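Local structure of N-Acetyltransferase, PseH (Campylobacter jejuni subsp. jejuni PT14, 4XPL) at residues Thr14-Gln19 / Arg49-Leu54; Glu22-Trp27 / Tyr62-Gln67; Ile101-Ile106 / Asn137-Tyr142. The protein is an N-acetyltransferase that binds acetyl coenzyme A and probably carries out N-4 acetylation of a UDP-linked amino sugar in pseudaminic acid biosynthesis, for flagellin modification. The protein carries 8 engineered substitutions. One frame throughout, in Å; residues are numbered along the deposited sequence.

All three contacts belong to one GNAT domain, but they fall on two sides of the chain's centre, 1 and 2 together and 3 opposite. Interactions 1 and 2 share helix 18-25 and touch each other where Leu16 packs on Ile24; interaction 2 is buried against strand 61-67, whereas interaction 1 lies further out and is only partly buried. Both touch by van der Waals packing, mostly of apolar groups; their side-chain polar bonds stay within one segment or go to residues outside the contact. Interaction 3, about 26 Å from interaction 1 between centres, combines an apolar Met-Phe touch with an asparagine pair bridged by water. Strand 61-67 connects the two sides, since Leu64 serves interaction 2 and Val65 packs on Leu102 of helix 99-114.

Interaction 1 of 3, residues Thr14-Gln19 / Arg49-Leu54; sequences TELNSQ and RFLKKL
Leu16 and Leu51 form the apolar half of this contact, with Leu16 CD1 lying 4.2 Å from Leu51 CD2 and the two side chains crossing at about a right angle. Each points its CB toward the opposite segment, and only one methyl of each makes the touch. In Leu16 the branch is rotated to lie beside the backbone N (chi1 -62°), which sends CD1 toward helix 41-56. Leu51 is buried and also packs on Phe13 and Ile21, so the inner side is closed by more than this pair. The second touch lies one helical turn further on: Thr14 CG2 approaches the carbonyl oxygen Leu54 O at 3.9 Å and Leu54 CB at 4.3 Å, a van der Waals contact of a methyl with the backbone carbonyl and the CB of Leu54.

The outer side is built differently. While Thr14 turns its methyl to the helix, its hydroxyl binds the neighbouring exposed Glu15, with OG1 donating to OE2 over 2.6 Å and meeting the carboxylate 47° out of its plane. Further along the chain, exposed Asn17 makes no contact with residues 49-54; it is the N-cap of helix 18-25, its OD1 accepting from Glu20 N. At 164 Å² of buried surface for both sides together, the interface is small and depends on a few branches.

Geometrically, residues 14-19 form the link by which the first strand, 8-12, passes through a 3-10 segment into helix 18-25, packed here against helix 41-56. This succession of a first strand and two helices before the second strand is typical of the N-terminal part of the GNAT fold.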
loop_
_atom_site.group_PDB
_atom_site.type_symbol
_atom_site.label_atom_id
_atom_site.label_comp_id
_atom_site.label_asym_id
_atom_site.label_seq_id
_atom_site.Cartn_x
_atom_site.Cartn_y
_atom_site.Cartn_z
ATOM N N THR A 14 8.587 -5.554 8.020
ATOM C CA THR A 14 9.859 -5.921 8.666
ATOM C C THR A 14 9.663 -6.838 9.899
ATOM O O THR A 14 10.604 -7.519 10.321
ATOM C CB THR A 14 10.724 -4.689 9.071
ATOM O OG1 THR A 14 9.986 -3.804 9.937
ATOM C CG2 THR A 14 11.227 -3.906 7.783
ATOM N N GLU A 15 8.444 -6.857 10.434
ATOM C CA GLU A 15 8.087 -7.747 11.553
ATOM C C GLU A 15 7.193 -8.943 11.194
ATOM O O GLU A 15 6.738 -9.634 12.110
ATOM C CB GLU A 15 7.390 -6.932 12.633
ATOM C CG GLU A 15 8.342 -6.118 13.481
ATOM C CD GLU A 15 8.717 -4.824 12.840
ATOM O OE1 GLU A 15 7.865 -3.908 12.846
ATOM O OE2 GLU A 15 9.876 -4.707 12.388
ATOM N N LEU A 16 6.924 -9.187 9.900
ATOM C CA LEU A 16 6.074 -10.332 9.523
ATOM C C LEU A 16 6.646 -11.649 10.010
ATOM O O LEU A 16 7.861 -11.865 9.971
ATOM C CB LEU A 16 5.896 -10.475 8.017
ATOM C CG LEU A 16 5.208 -9.341 7.270
ATOM C CD1 LEU A 16 5.017 -9.724 5.790
ATOM C CD2 LEU A 16 3.889 -8.929 7.910
ATOM N N ASN A 17 5.748 -12.532 10.428
ATOM C CA ASN A 17 6.107 -13.911 10.713
ATOM C C ASN A 17 5.904 -14.812 9.491
ATOM O O ASN A 17 5.361 -14.393 8.459
ATOM C CB ASN A 17 5.339 -14.418 11.935
ATOM C CG ASN A 17 3.828 -14.491 11.704
ATOM O OD1 ASN A 17 3.365 -14.865 10.619
ATOM N ND2 ASN A 17 3.064 -14.173 12.738
ATOM N N SER A 18 6.329 -16.068 9.613
ATOM C CA SER A 18 6.294 -16.980 8.471
ATOM C C SER A 18 4.863 -17.275 8.012
ATOM O O SER A 18 4.627 -17.432 6.826
ATOM C CB SER A 18 7.043 -18.281 8.788
ATOM O OG SER A 18 6.616 -18.792 10.040
ATOM N N GLN A 19 3.920 -17.330 8.942
ATOM C CA GLN A 19 2.509 -17.564 8.601
ATOM C C GLN A 19 1.971 -16.398 7.746
ATOM O O GLN A 19 1.316 -16.605 6.715
ATOM C CB GLN A 19 1.678 -17.723 9.873
ATOM C CG GLN A 19 0.249 -18.226 9.652
ATOM N N ARG A 49 13.958 -12.231 0.324
ATOM C CA ARG A 49 14.896 -11.265 -0.201
ATOM C C ARG A 49 14.239 -9.870 -0.287
ATOM O O ARG A 49 14.860 -8.876 0.048
ATOM C CB ARG A 49 15.462 -11.702 -1.562
ATOM C CG ARG A 49 16.586 -12.755 -1.471
ATOM C CD ARG A 49 17.584 -12.644 -2.625
ATOM N N PHE A 50 12.981 -9.821 -0.719
ATOM C CA PHE A 50 12.165 -8.585 -0.692
ATOM C C PHE A 50 12.057 -8.011 0.725
ATOM O O PHE A 50 12.318 -6.823 0.940
ATOM C CB PHE A 50 10.765 -8.881 -1.241
ATOM C CG PHE A 50 9.768 -7.762 -1.046
ATOM C CD1 PHE A 50 9.908 -6.555 -1.730
ATOM C CD2 PHE A 50 8.665 -7.937 -0.231
ATOM C CE1 PHE A 50 8.976 -5.525 -1.570
ATOM C CE2 PHE A 50 7.737 -6.905 -0.059
ATOM C CZ PHE A 50 7.892 -5.708 -0.734
ATOM N N LEU A 51 11.694 -8.852 1.692
ATOM C CA LEU A 51 11.612 -8.406 3.088
ATOM C C LEU A 51 12.966 -7.911 3.624
ATOM O O LEU A 51 13.027 -6.875 4.303
ATOM C CB LEU A 51 11.010 -9.493 3.967
ATOM C CG LEU A 51 9.589 -9.880 3.575
ATOM C CD1 LEU A 51 9.177 -11.127 4.351
ATOM C CD2 LEU A 51 8.623 -8.776 3.858
ATOM N N LYS A 52 14.052 -8.604 3.277
ATOM C CA LYS A 52 15.393 -8.137 3.610
ATOM C C LYS A 52 15.689 -6.750 3.012
ATOM O O LYS A 52 16.279 -5.894 3.672
ATOM C CB LYS A 52 16.458 -9.147 3.131
ATOM N N LYS A 53 15.281 -6.511 1.772
ATOM C CA LYS A 53 15.457 -5.170 1.184
ATOM C C LYS A 53 14.683 -4.101 1.957
ATOM O O LYS A 53 15.206 -3.013 2.183
ATOM C CB LYS A 53 15.090 -5.160 -0.298
ATOM C CG LYS A 53 16.206 -5.807 -1.123
ATOM C CD LYS A 53 15.797 -6.226 -2.534
ATOM C CE LYS A 53 16.914 -7.081 -3.144
ATOM N NZ LYS A 53 16.548 -7.678 -4.458
ATOM N N LEU A 54 13.466 -4.429 2.384
ATOM C CA LEU A 54 12.678 -3.522 3.238
ATOM C C LEU A 54 13.393 -3.149 4.550
ATOM O O LEU A 54 13.238 -2.024 5.022
ATOM C CB LEU A 54 11.280 -4.090 3.537
ATOM C CG LEU A 54 10.326 -4.121 2.329
ATOM C CD1 LEU A 54 8.966 -4.554 2.777
ATOM C CD2 LEU A 54 10.251 -2.746 1.587
#

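Interaction 2 of 3, residues Glu22-Trp27 / Tyr62-Gln67; sequences ELIFKW and YFLVFQ
Ile24 and Leu64 join helix 18-25 to strand 61-67 of the central GNAT sheet, an alpha/beta packing contact. Their methyls make the nearest approach, Ile24 CG2 to Leu64 CD1 at 3.7 Å, and the two side chains cross obliquely. Leu64 directs its CB past the helix rather than at it, but with CG swung opposite the backbone N (chi1 -174°) the branch end reaches over to Ile24. The same CD1 lies 4.3 Å from Trp27 CH2, on the indole's six-membered ring, and therefore serves both residues.

The next shell fixes these groups. Trp27 turns one face of its indole back over its own segment, with Ile24 CA standing 3.9 Å above the ring plane near the rim; a backbone hydrogen bond from Trp27 N to Ile24 O (3.2 Å) closes the turn between them, consistent with this fold-back. Ile24 packs further on Phe13 and Leu16, and Trp27 touches Pro93. On the strand side, the backbone of Leu64 is hydrogen-bonded to that of Lys11 in strand 8-12 and its side chain lies against Ile71 of strand 70-78, so it sits within the sheet rather than at its margin.

Outermost, away from the strand, a salt bridge spans one turn: Lys26 NZ donates to Glu22 OE1 at 2.8 Å, meeting the carboxylate 47° out of its plane, while Glu22 OE2 is hydrogen-bonded to Thr39 OG1.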
loop_
_atom_site.group_PDB
_atom_site.type_symbol
_atom_site.label_atom_id
_atom_site.label_comp_id
_atom_site.label_asym_id
_atom_site.label_seq_id
_atom_site.Cartn_x
_atom_site.Cartn_y
_atom_site.Cartn_z
ATOM N N GLU A 22 3.665 -16.411 4.281
ATOM C CA GLU A 22 2.980 -17.484 3.547
ATOM C C GLU A 22 1.631 -16.983 2.999
ATOM O O GLU A 22 1.382 -17.035 1.789
ATOM C CB GLU A 22 2.766 -18.669 4.499
ATOM C CG GLU A 22 2.002 -19.853 3.943
ATOM C CD GLU A 22 2.839 -20.739 3.026
ATOM O OE1 GLU A 22 2.285 -21.768 2.591
ATOM O OE2 GLU A 22 4.031 -20.437 2.746
ATOM N N LEU A 23 0.788 -16.488 3.908
ATOM C CA LEU A 23 -0.564 -16.026 3.582
ATOM C C LEU A 23 -0.606 -14.944 2.505
ATOM O O LEU A 23 -1.258 -15.114 1.478
ATOM C CB LEU A 23 -1.258 -15.503 4.851
ATOM C CG LEU A 23 -2.718 -15.054 4.788
ATOM C CD1 LEU A 23 -3.668 -16.250 4.768
ATOM C CD2 LEU A 23 -3.057 -14.145 5.972
ATOM N N ILE A 24 0.073 -13.825 2.737
ATOM C CA ILE A 24 -0.182 -12.642 1.922
ATOM C C ILE A 24 0.394 -12.729 0.518
ATOM O O ILE A 24 -0.191 -12.175 -0.407
ATOM C CB ILE A 24 0.209 -11.304 2.618
ATOM C CG1 ILE A 24 1.707 -11.128 2.730
ATOM C CG2 ILE A 24 -0.462 -11.198 4.009
ATOM C CD1 ILE A 24 2.061 -9.907 3.576
ATOM N N PHE A 25 1.502 -13.446 0.341
ATOM C CA PHE A 25 2.121 -13.511 -0.993
ATOM C C PHE A 25 1.338 -14.431 -1.935
ATOM O O PHE A 25 1.519 -14.375 -3.147
ATOM C CB PHE A 25 3.609 -13.866 -0.903
ATOM C CG PHE A 25 4.474 -12.714 -0.427
ATOM C CD1 PHE A 25 4.996 -11.801 -1.333
ATOM C CD2 PHE A 25 4.748 -12.545 0.925
ATOM C CE1 PHE A 25 5.784 -10.739 -0.903
ATOM C CE2 PHE A 25 5.513 -11.471 1.383
ATOM C CZ PHE A 25 6.043 -10.570 0.462
ATOM N N LYS A 26 0.436 -15.231 -1.365
ATOM C CA LYS A 26 -0.522 -16.037 -2.126
ATOM C C LYS A 26 -1.752 -15.284 -2.632
ATOM O O LYS A 26 -2.496 -15.824 -3.443
ATOM C CB LYS A 26 -1.031 -17.191 -1.259
ATOM C CG LYS A 26 -0.020 -18.286 -1.016
ATOM C CD LYS A 26 -0.581 -19.300 -0.030
ATOM C CE LYS A 26 0.296 -20.535 0.069
ATOM N NZ LYS A 26 -0.166 -21.399 1.194
ATOM N N TRP A 27 -2.007 -14.070 -2.152
ATOM C CA TRP A 27 -3.187 -13.338 -2.593
ATOM C C TRP A 27 -3.169 -13.170 -4.105
ATOM O O TRP A 27 -2.135 -12.815 -4.676
ATOM C CB TRP A 27 -3.288 -11.958 -1.921
ATOM C CG TRP A 27 -3.600 -11.996 -0.449
ATOM C CD1 TRP A 27 -3.977 -13.080 0.291
ATOM C CD2 TRP A 27 -3.600 -10.879 0.452
ATOM N NE1 TRP A 27 -4.183 -12.712 1.599
ATOM C CE2 TRP A 27 -3.970 -11.365 1.722
ATOM C CE3 TRP A 27 -3.322 -9.519 0.305
ATOM C CZ2 TRP A 27 -4.048 -10.540 2.844
ATOM C CZ3 TRP A 27 -3.432 -8.699 1.415
ATOM C CH2 TRP A 27 -3.799 -9.215 2.669
ATOM N N TYR A 62 6.058 -1.111 3.814
ATOM C CA TYR A 62 4.863 -1.901 3.592
ATOM C C TYR A 62 4.286 -2.282 4.943
ATOM O O TYR A 62 5.036 -2.621 5.847
ATOM C CB TYR A 62 5.237 -3.189 2.829
ATOM C CG TYR A 62 5.456 -3.015 1.340
ATOM C CD1 TYR A 62 6.496 -2.238 0.854
ATOM C CD2 TYR A 62 4.619 -3.633 0.420
ATOM C CE1 TYR A 62 6.685 -2.074 -0.505
ATOM C CE2 TYR A 62 4.818 -3.482 -0.958
ATOM C CZ TYR A 62 5.828 -2.702 -1.399
ATOM O OH TYR A 62 6.053 -2.527 -2.738
ATOM N N PHE A 63 2.959 -2.249 5.044
ATOM C CA PHE A 63 2.238 -2.617 6.223
ATOM C C PHE A 63 1.136 -3.621 5.936
ATOM O O PHE A 63 0.398 -3.513 4.915
ATOM C CB PHE A 63 1.618 -1.360 6.827
ATOM C CG PHE A 63 2.640 -0.355 7.340
ATOM C CD1 PHE A 63 3.223 -0.537 8.576
ATOM C CD2 PHE A 63 2.976 0.743 6.607
ATOM C CE1 PHE A 63 4.109 0.368 9.085
ATOM C CE2 PHE A 63 3.897 1.657 7.094
ATOM C CZ PHE A 63 4.452 1.463 8.337
ATOM N N LEU A 64 1.018 -4.592 6.828
ATOM C CA LEU A 64 -0.160 -5.452 6.891
ATOM C C LEU A 64 -1.147 -4.714 7.796
ATOM O O LEU A 64 -0.774 -4.322 8.916
ATOM C CB LEU A 64 0.231 -6.822 7.430
ATOM C CG LEU A 64 -0.776 -7.968 7.470
ATOM C CD1 LEU A 64 -1.280 -8.260 6.084
ATOM C CD2 LEU A 64 -0.176 -9.222 8.087
ATOM N N VAL A 65 -2.378 -4.548 7.336
ATOM C CA VAL A 65 -3.386 -3.795 8.073
ATOM C C VAL A 65 -4.370 -4.734 8.764
ATOM O O VAL A 65 -4.954 -5.606 8.130
ATOM C CB VAL A 65 -4.146 -2.841 7.157
ATOM C CG1 VAL A 65 -5.215 -2.011 7.978
ATOM C CG2 VAL A 65 -3.130 -1.915 6.408
ATOM N N PHE A 66 -4.568 -4.508 10.061
ATOM C CA PHE A 66 -5.474 -5.266 10.855
ATOM C C PHE A 66 -6.664 -4.407 11.315
ATOM O O PHE A 66 -6.527 -3.217 11.651
ATOM C CB PHE A 66 -4.769 -5.800 12.107
ATOM C CG PHE A 66 -3.747 -6.892 11.834
ATOM C CD1 PHE A 66 -2.517 -6.581 11.308
ATOM C CD2 PHE A 66 -4.000 -8.206 12.185
ATOM C CE1 PHE A 66 -1.567 -7.571 11.097
ATOM C CE2 PHE A 66 -3.066 -9.201 11.958
ATOM C CZ PHE A 66 -1.841 -8.856 11.397
ATOM N N GLN A 67 -7.827 -5.052 11.366
ATOM C CA GLN A 67 -9.017 -4.463 11.951
ATOM C C GLN A 67 -9.449 -5.472 13.012
ATOM O O GLN A 67 -9.782 -6.607 12.690
ATOM C CB GLN A 67 -10.087 -4.262 10.874
ATOM C CG GLN A 67 -11.464 -3.778 11.392
ATOM C CD GLN A 67 -12.529 -3.765 10.297
ATOM O OE1 GLN A 67 -12.949 -4.827 9.796
ATOM N NE2 GLN A 67 -12.991 -2.560 9.934
#

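Interaction 3 of 3, residues Ile101-Ile106 / Asn137-Tyr142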
loop_
_atom_site.group_PDB
_atom_site.type_symbol
_atom_site.label_atom_id
_atom_site.label_comp_id
_atom_site.label_asym_id
_atom_site.label_seq_id
_atom_site.Cartn_x
_atom_site.Cartn_y
_atom_site.Cartn_z
ATOM N N ILE A 101 -11.077 2.071 4.212
ATOM C CA ILE A 101 -10.296 1.918 5.430
ATOM C C ILE A 101 -8.813 1.989 5.132
ATOM O O ILE A 101 -8.063 2.715 5.796
ATOM C CB ILE A 101 -10.583 0.569 6.102
ATOM C CG1 ILE A 101 -12.053 0.539 6.522
ATOM C CG2 ILE A 101 -9.616 0.382 7.275
ATOM C CD1 ILE A 101 -12.523 -0.748 7.239
ATOM N N LEU A 102 -8.380 1.253 4.115
ATOM C CA LEU A 102 -6.989 1.298 3.695
ATOM C C LEU A 102 -6.558 2.693 3.262
ATOM O O LEU A 102 -5.452 3.133 3.602
ATOM C CB LEU A 102 -6.701 0.290 2.589
ATOM C CG LEU A 102 -7.072 -1.176 2.818
ATOM C CD1 LEU A 102 -6.736 -2.063 1.596
ATOM C CD2 LEU A 102 -6.413 -1.703 4.112
ATOM N N MET A 103 -7.440 3.381 2.540
ATOM C CA MET A 103 -7.189 4.772 2.101
ATOM C C MET A 103 -7.090 5.730 3.295
ATOM O O MET A 103 -6.205 6.597 3.336
ATOM C CB MET A 103 -8.287 5.257 1.140
ATOM C CG MET A 103 -8.256 4.670 -0.251
ATOM S SD MET A 103 -6.675 4.917 -1.108
ATOM C CE MET A 103 -6.621 6.720 -1.145
ATOM N N ASN A 104 -7.978 5.588 4.272
ATOM C CA ASN A 104 -7.853 6.382 5.496
ATOM C C ASN A 104 -6.490 6.190 6.140
ATOM O O ASN A 104 -5.877 7.158 6.578
ATOM C CB ASN A 104 -8.921 6.021 6.559
ATOM C CG ASN A 104 -10.328 6.480 6.180
ATOM O OD1 ASN A 104 -10.522 7.424 5.374
ATOM N ND2 ASN A 104 -11.332 5.792 6.752
ATOM N N GLU A 105 -6.059 4.937 6.273
ATOM C CA GLU A 105 -4.763 4.641 6.860
ATOM C C GLU A 105 -3.586 5.187 6.062
ATOM O O GLU A 105 -2.612 5.677 6.645
ATOM C CB GLU A 105 -4.581 3.137 7.055
ATOM C CG GLU A 105 -5.539 2.525 8.039
ATOM C CD GLU A 105 -5.484 3.176 9.426
ATOM O OE1 GLU A 105 -4.373 3.298 9.975
ATOM O OE2 GLU A 105 -6.546 3.559 9.936
ATOM N N ILE A 106 -3.662 5.078 4.743
ATOM C CA ILE A 106 -2.620 5.596 3.868
ATOM C C ILE A 106 -2.452 7.098 4.068
ATOM O O ILE A 106 -1.335 7.585 4.228
ATOM C CB ILE A 106 -2.915 5.302 2.364
ATOM C CG1 ILE A 106 -2.608 3.825 2.038
ATOM C CG2 ILE A 106 -2.086 6.243 1.423
ATOM C CD1 ILE A 106 -3.419 3.246 0.938
ATOM N N ASN A 137 -11.547 10.237 -2.347
ATOM C CA ASN A 137 -10.677 10.783 -1.300
ATOM C C ASN A 137 -9.904 12.055 -1.761
ATOM O O ASN A 137 -8.857 12.425 -1.192
ATOM C CB ASN A 137 -9.726 9.692 -0.803
ATOM C CG ASN A 137 -10.429 8.656 0.042
ATOM O OD1 ASN A 137 -10.573 8.840 1.243
ATOM N ND2 ASN A 137 -10.958 7.602 -0.594
ATOM N N HIS A 138 -10.490 12.729 -2.746
ATOM C CA HIS A 138 -10.079 14.061 -3.267
ATOM C C HIS A 138 -8.783 14.085 -4.057
ATOM O O HIS A 138 -8.202 15.156 -4.276
ATOM C CB HIS A 138 -10.089 15.140 -2.178
ATOM C CG HIS A 138 -11.290 15.083 -1.296
ATOM N ND1 HIS A 138 -12.562 14.885 -1.791
ATOM C CD2 HIS A 138 -11.422 15.240 0.041
ATOM C CE1 HIS A 138 -13.422 14.896 -0.788
ATOM N NE2 HIS A 138 -12.759 15.113 0.333
ATOM N N PHE A 139 -8.355 12.914 -4.536
ATOM C CA PHE A 139 -7.267 12.846 -5.489
ATOM C C PHE A 139 -7.653 13.478 -6.823
ATOM O O PHE A 139 -8.813 13.496 -7.230
ATOM C CB PHE A 139 -6.788 11.395 -5.692
ATOM C CG PHE A 139 -5.937 10.880 -4.567
ATOM C CD1 PHE A 139 -6.521 10.435 -3.381
ATOM C CD2 PHE A 139 -4.553 10.905 -4.656
ATOM C CE1 PHE A 139 -5.755 9.995 -2.342
ATOM C CE2 PHE A 139 -3.792 10.461 -3.618
ATOM C CZ PHE A 139 -4.391 9.991 -2.461
ATOM N N THR A 140 -6.662 14.038 -7.489
ATOM C CA THR A 140 -6.892 14.639 -8.776
ATOM C C THR A 140 -5.872 14.061 -9.776
ATOM O O THR A 140 -4.711 13.834 -9.446
ATOM C CB THR A 140 -6.945 16.190 -8.668
ATOM O OG1 THR A 140 -5.736 16.703 -8.132
ATOM C CG2 THR A 140 -8.068 16.643 -7.725
ATOM N N ILE A 141 -6.349 13.758 -10.988
ATOM C CA ILE A 141 -5.502 13.261 -12.063
ATOM C C ILE A 141 -4.677 14.429 -12.594
ATOM O O ILE A 141 -5.231 15.380 -13.139
ATOM C CB ILE A 141 -6.325 12.664 -13.220
ATOM C CG1 ILE A 141 -7.133 11.449 -12.779
ATOM C CG2 ILE A 141 -5.406 12.268 -14.413
ATOM C CD1 ILE A 141 -8.194 11.078 -13.852
ATOM N N TYR A 142 -3.353 14.336 -12.474
ATOM C CA TYR A 142 -2.454 15.404 -12.977
ATOM C C TYR A 142 -1.599 15.036 -14.219
ATOM O O TYR A 142 -0.900 15.901 -14.783
ATOM C CB TYR A 142 -1.523 15.874 -11.861
ATOM C CG TYR A 142 -0.408 14.919 -11.507
ATOM C CD1 TYR A 142 -0.636 13.861 -10.646
ATOM C CD2 TYR A 142 0.883 15.067 -12.054
ATOM C CE1 TYR A 142 0.375 12.981 -10.304
ATOM C CE2 TYR A 142 1.915 14.168 -11.711
ATOM C CZ TYR A 142 1.644 13.157 -10.815
ATOM O OH TYR A 142 2.590 12.257 -10.463
HETATM O O HOH W 1 -9.537 9.452 3.710
#
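Helix 99-114, the crossover helix of the right-handed beta-alpha-beta unit formed with parallel strands 84-91 and 118-124, meets here the residues that follow helix 128-136. Met103 carries the apolar part. Its chain bends at both chi2 (-56°) and chi3 (-61°), the torsion that places the terminal methyl, and this brings CE to Phe139 CE1 at 3.6 Å. The methyl meets the ring obliquely, and the two side chains come from opposite directions. Phe139 is held by Phe87, Val151 and Leu153, and Met103 also packs on Leu89, so this end belongs to the buried layer over the sheet. Nearer its root, Met103 CB lies 4.0 Å from Asn137 ND2, an amide nitrogen that itself donates to Leu133 O.

Toward solvent the chemistry becomes polar. The two oxygens Asn104 OD1 and Asn137 OD1 are 4.4 Å apart; as two acceptors they cannot bond each other, and a water between them donates to both, 2.8 Å from Asn104 OD1 and 2.7 Å from Asn137 OD1. Gln100 NE2 is hydrogen-bonded to the same two oxygens, so each is gripped twice and the amides are joined by a direct donor as well as by water.

His138, with its positive phi of 71°, is the C-prime residue of a Schellman motif ending helix 128-136: Phe139 N reaches Tyr134 O and His138 N reaches Gln135 O. After this helix end the chain leaves with Phe139 pointing toward Met103, whose side chain lies about 7 Å from the bound acetyl coenzyme A. Packed close behind the cofactor rather than against it, this junction belongs to the part of the GNAT fold that flanks the acetyl-CoA cleft.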